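Local coordinates for putative sesquiterpene cyclase (Kitasatospora setae, PDB 4MC3), which converts (2E,6E)-farnesyl diphosphate and water into the sesquiterpene alcohol (2Z,6E)-hedycaryol by a 1,11-cyclization that depends on magnesium, at residues Met181-Leu184 / Trp185-Glu189; Thr67-Ile70 / Gly71-Ile75. All blocks are in the same frame, centred on the assembly; numbering follows the deposited sequence.

Interaction 1 (Met181-Leu184 / Trp185-Glu189); sequences MPWL and WDLDE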
loop_
_atom_site.group_PDB
_atom_site.type_symbol
_atom_site.label_atom_id
_atom_site.label_comp_id
_atom_site.label_asym_id
_atom_site.label_seq_id
_atom_site.Cartn_x
_atom_site.Cartn_y
_atom_site.Cartn_z
ATOM N N MET A 181 -0.219 -0.768 -0.921
ATOM C CA MET A 181 -0.084 0.273 -1.933
ATOM C C MET A 181 -1.412 0.701 -2.554
ATOM O O MET A 181 -1.741 1.886 -2.562
ATOM C CB MET A 181 0.884 -0.175 -3.031
ATOM C CG MET A 181 2.330 0.222 -2.783
ATOM S SD MET A 181 2.482 1.814 -1.952
ATOM C CE MET A 181 3.197 1.313 -0.388
ATOM N N PRO A 182 -2.171 -0.256 -3.084
ATOM C CA PRO A 182 -3.406 0.094 -3.821
ATOM C C PRO A 182 -4.334 1.053 -3.029
ATOM O O PRO A 182 -4.766 2.078 -3.585
ATOM C CB PRO A 182 -4.026 -1.248 -4.115
ATOM C CG PRO A 182 -2.822 -2.114 -4.330
ATOM C CD PRO A 182 -1.926 -1.712 -3.182
ATOM N N TRP A 183 -4.641 0.752 -1.780
ATOM C CA TRP A 183 -5.483 1.666 -1.005
ATOM C C TRP A 183 -4.773 2.918 -0.564
ATOM O O TRP A 183 -5.356 4.013 -0.480
ATOM C CB TRP A 183 -6.194 0.979 0.169
ATOM C CG TRP A 183 -5.367 0.440 1.245
ATOM C CD1 TRP A 183 -4.998 -0.844 1.390
ATOM C CD2 TRP A 183 -4.837 1.147 2.354
ATOM N NE1 TRP A 183 -4.243 -0.990 2.526
ATOM C CE2 TRP A 183 -4.110 0.236 3.128
ATOM C CE3 TRP A 183 -4.874 2.511 2.760
ATOM C CZ2 TRP A 183 -3.463 0.612 4.313
ATOM C CZ3 TRP A 183 -4.211 2.854 3.955
ATOM C CH2 TRP A 183 -3.516 1.926 4.686
ATOM N N LEU A 184 -3.450 2.816 -0.323
ATOM C CA LEU A 184 -2.676 4.005 -0.026
ATOM C C LEU A 184 -2.743 5.016 -1.122
ATOM O O LEU A 184 -2.940 6.229 -0.950
ATOM C CB LEU A 184 -1.206 3.657 0.344
ATOM C CG LEU A 184 -1.089 2.917 1.653
ATOM C CD1 LEU A 184 0.276 2.231 1.769
ATOM C CD2 LEU A 184 -1.196 3.886 2.836
ATOM N N TRP A 185 -2.520 4.562 -2.349
ATOM C CA TRP A 185 -2.561 5.414 -3.550
ATOM C C TRP A 185 -3.980 5.932 -3.798
ATOM O O TRP A 185 -4.114 7.088 -4.205
ATOM C CB TRP A 185 -2.035 4.747 -4.784
ATOM C CG TRP A 185 -0.495 4.559 -4.710
ATOM C CD1 TRP A 185 0.405 5.371 -4.114
ATOM C CD2 TRP A 185 0.261 3.441 -5.238
ATOM N NE1 TRP A 185 1.687 4.863 -4.273
ATOM C CE2 TRP A 185 1.611 3.654 -4.923
ATOM C CE3 TRP A 185 -0.098 2.280 -5.905
ATOM C CZ2 TRP A 185 2.635 2.737 -5.298
ATOM C CZ3 TRP A 185 0.916 1.381 -6.317
ATOM C CH2 TRP A 185 2.247 1.623 -5.991
ATOM N N ASP A 186 -5.023 5.138 -3.515
ATOM C CA ASP A 186 -6.359 5.700 -3.564
ATOM C C ASP A 186 -6.463 6.999 -2.745
ATOM O O ASP A 186 -7.129 7.969 -3.135
ATOM C CB ASP A 186 -7.412 4.705 -3.056
ATOM C CG ASP A 186 -7.610 3.494 -3.962
ATOM O OD1 ASP A 186 -7.378 3.561 -5.173
ATOM O OD2 ASP A 186 -8.008 2.444 -3.375
ATOM N N LEU A 187 -5.870 7.035 -1.549
ATOM C CA LEU A 187 -5.908 8.210 -0.715
ATOM C C LEU A 187 -5.183 9.405 -1.308
ATOM O O LEU A 187 -5.511 10.565 -0.949
ATOM C CB LEU A 187 -5.410 7.892 0.706
ATOM C CG LEU A 187 -6.270 6.971 1.598
ATOM C CD1 LEU A 187 -5.560 6.412 2.791
ATOM C CD2 LEU A 187 -7.556 7.726 2.043
ATOM N N ASP A 188 -4.226 9.178 -2.205
ATOM C CA ASP A 188 -3.547 10.274 -2.876
ATOM C C ASP A 188 -4.528 11.120 -3.714
ATOM O O ASP A 188 -4.282 12.305 -3.953
ATOM C CB ASP A 188 -2.428 9.770 -3.766
ATOM C CG ASP A 188 -1.470 10.884 -4.246
ATOM O OD1 ASP A 188 -1.098 11.732 -3.415
ATOM O OD2 ASP A 188 -1.147 10.905 -5.473
ATOM N N GLU A 189 -5.672 10.550 -4.110
ATOM C CA GLU A 189 -6.622 11.304 -4.915
ATOM C C GLU A 189 -7.198 12.492 -4.110
ATOM O O GLU A 189 -7.638 13.463 -4.710
ATOM C CB GLU A 189 -7.726 10.432 -5.439
ATOM C CG GLU A 189 -7.273 9.351 -6.369
ATOM C CD GLU A 189 -8.420 8.679 -7.125
ATOM O OE1 GLU A 189 -9.315 9.411 -7.640
ATOM O OE2 GLU A 189 -8.434 7.419 -7.209
#
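M181 lies across one face of the W185 indole, its side chain folded over the six-membered ring one helical turn further on. CB makes a CH-pi contact, 3.8 Å from the centroid of the W185 six-membered ring and 17° off its normal. M181 SD approaches obliquely and nearer the rim, 3.5 Å from W185 CZ2, which makes this a Met-aromatic contact. The bend in the chain at chi2 (-35°) is what carries the sulfur back along the indole. The backbone bond from W185 N to M181 O, 2.8 Å, joins the same two residues. In place of W185, an alanine would probably leave M181 without the flat surface it rests on and free to turn beside the bound ligand. The D186 carboxylate lies against the P182 carbonyl without bonding to it, D186 OD2 being 3.3 Å from P182 O; both are acceptors, and D186 OD2 is instead hydrogen-bonded to H145 ND1. On another side of the helix, W183 has CG wedged between its backbone N and carbonyl carbon (chi1 65°), and L187 runs alongside, L187 CD1 meeting the indole edge 4.0 Å from W183 CE3. L184 O receives weak bonds from both L187 N and D188 N. M181 lines the pocket and touches bound nerolidol, whereas W183 stands in the second shell, edge-to-face against F149, a residue important for stabilizing the cation at C-11. With S178 and V179, M181 places the break between helices 168-178 and 181-188 at the active-site pocket of this class I terpene cyclase.

Interaction 2 (Thr67-Ile70 / Gly71-Ile75); sequences TLTI and GLKWI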
loop_
_atom_site.group_PDB
_atom_site.type_symbol
_atom_site.label_atom_id
_atom_site.label_comp_id
_atom_site.label_asym_id
_atom_site.label_seq_id
_atom_site.Cartn_x
_atom_site.Cartn_y
_atom_site.Cartn_z
ATOM N N THR A 67 -4.743 16.195 3.793
ATOM C CA THR A 67 -4.654 14.852 3.176
ATOM C C THR A 67 -3.595 14.022 3.859
ATOM O O THR A 67 -3.803 12.823 4.142
ATOM C CB THR A 67 -4.389 14.943 1.655
ATOM O OG1 THR A 67 -5.478 15.658 1.051
ATOM C CG2 THR A 67 -4.285 13.586 1.011
ATOM N N LEU A 68 -2.405 14.581 4.079
ATOM C CA LEU A 68 -1.397 13.811 4.775
ATOM C C LEU A 68 -1.894 13.293 6.137
ATOM O O LEU A 68 -1.609 12.151 6.527
ATOM C CB LEU A 68 -0.101 14.608 4.925
ATOM C CG LEU A 68 1.042 13.883 5.627
ATOM C CD1 LEU A 68 1.459 12.609 4.942
ATOM C CD2 LEU A 68 2.251 14.810 5.807
ATOM N N THR A 69 -2.583 14.169 6.875
ATOM C CA THR A 69 -3.036 13.819 8.198
ATOM C C THR A 69 -4.066 12.632 8.140
ATOM O O THR A 69 -3.892 11.681 8.904
ATOM C CB THR A 69 -3.688 15.032 8.856
ATOM O OG1 THR A 69 -2.690 16.072 9.030
ATOM C CG2 THR A 69 -4.255 14.648 10.170
ATOM N N ILE A 70 -5.014 12.672 7.220
ATOM C CA ILE A 70 -5.932 11.566 7.085
ATOM C C ILE A 70 -5.164 10.288 6.715
ATOM O O ILE A 70 -5.423 9.218 7.240
ATOM C CB ILE A 70 -7.131 11.906 6.182
ATOM C CG1 ILE A 70 -6.824 11.906 4.788
ATOM C CG2 ILE A 70 -7.783 13.197 6.515
ATOM C CD1 ILE A 70 -7.920 12.475 3.928
ATOM N N GLY A 71 -4.227 10.398 5.794
ATOM C CA GLY A 71 -3.418 9.212 5.419
ATOM C C GLY A 71 -2.662 8.613 6.604
ATOM O O GLY A 71 -2.594 7.392 6.794
ATOM N N LEU A 72 -2.089 9.470 7.451
ATOM C CA LEU A 72 -1.344 8.968 8.616
ATOM C C LEU A 72 -2.293 8.244 9.612
ATOM O O LEU A 72 -1.880 7.289 10.267
ATOM C CB LEU A 72 -0.612 10.080 9.335
ATOM C CG LEU A 72 0.551 10.767 8.653
ATOM C CD1 LEU A 72 1.337 11.606 9.650
ATOM C CD2 LEU A 72 1.401 9.770 7.926
ATOM N N LYS A 73 -3.552 8.715 9.743
ATOM C CA LYS A 73 -4.520 8.008 10.573
ATOM C C LYS A 73 -4.744 6.570 10.052
ATOM O O LYS A 73 -4.755 5.617 10.823
ATOM C CB LYS A 73 -5.866 8.781 10.643
ATOM C CG LYS A 73 -5.726 10.131 11.365
ATOM C CD LYS A 73 -7.035 10.877 11.389
ATOM C CE LYS A 73 -6.866 12.223 12.044
ATOM N NZ LYS A 73 -8.126 13.048 11.907
ATOM N N TRP A 74 -4.892 6.437 8.729
ATOM C CA TRP A 74 -5.016 5.091 8.142
ATOM C C TRP A 74 -3.793 4.219 8.394
ATOM O O TRP A 74 -3.926 3.023 8.687
ATOM C CB TRP A 74 -5.383 5.203 6.649
ATOM C CG TRP A 74 -6.784 5.531 6.409
ATOM C CD1 TRP A 74 -7.303 6.750 6.231
ATOM C CD2 TRP A 74 -7.884 4.622 6.392
ATOM N NE1 TRP A 74 -8.677 6.685 6.075
ATOM C CE2 TRP A 74 -9.049 5.368 6.153
ATOM C CE3 TRP A 74 -7.990 3.235 6.492
ATOM C CZ2 TRP A 74 -10.333 4.778 6.124
ATOM C CZ3 TRP A 74 -9.221 2.649 6.446
ATOM C CH2 TRP A 74 -10.387 3.399 6.265
ATOM N N ILE A 75 -2.602 4.784 8.232
ATOM C CA ILE A 75 -1.378 3.996 8.494
ATOM C C ILE A 75 -1.262 3.593 9.969
ATOM O O ILE A 75 -0.950 2.450 10.276
ATOM C CB ILE A 75 -0.138 4.740 7.998
ATOM C CG1 ILE A 75 -0.158 4.861 6.453
ATOM C CG2 ILE A 75 1.102 4.039 8.492
ATOM C CD1 ILE A 75 1.015 5.672 5.898
#
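L68 and L72 meet through their methyl groups, L68 CD1 lying 4.1 Å from L72 CD2. L68 points CG opposite its backbone N (chi1 -179°), whereas L72 has CG beside its own N, and the two branches cross at an angle on a flank that also packs on A24 of helix 21-35. A carbon-to-carbon touch follows one residue on: T69 CG2 sits 4.0 Å from K73 CE, part of a lysine chain that is extended beyond CG. Four consecutive i to i+4 backbone bonds tie the turns together. The shortest, from L72 N to L68 O, measures 2.9 Å. The longest, from W74 N to I70 O, measures 3.2 Å. Such an even ladder marks regular alpha-helix, here the early part of helix 65-84, which belongs to the all-helical class I terpene synthase fold and carries the start of the DDXXXE motif at its far end. Among the polar and aromatic contacts, I70 O lies at the edge of the W74 indole, near its plane and 3.3 Å from W74 CD1, while the same ring gives NE1 to T130 and packs edge-to-face on F142 and F146. T69 OG1 bonds to the carbonyl of L65 a turn earlier, and K73 NZ makes a long, weak ion pair with E129.

In the fold
Both interactions are turns within single helices, and the two helices pack against each other: W183 CZ3 of interaction 1 is 3.8 Å from W74 CB of interaction 2, and L184 CD2 is 3.9 Å from I75 CG1. Interaction 1 is the deeper, its centre about 7 Å from the centre of the chain, and its residues are all buried; interaction 2, about 13 Å out, has T69, I70 and K73 partly exposed. A Met-aromatic face contact distinguishes 181-189, whereas 67-75 sets a regular backbone ladder and a leucine pair between a partly exposed T69 and K73 side and the buried W74. The ligand is touched from both sets of residues, by M181 and by I75.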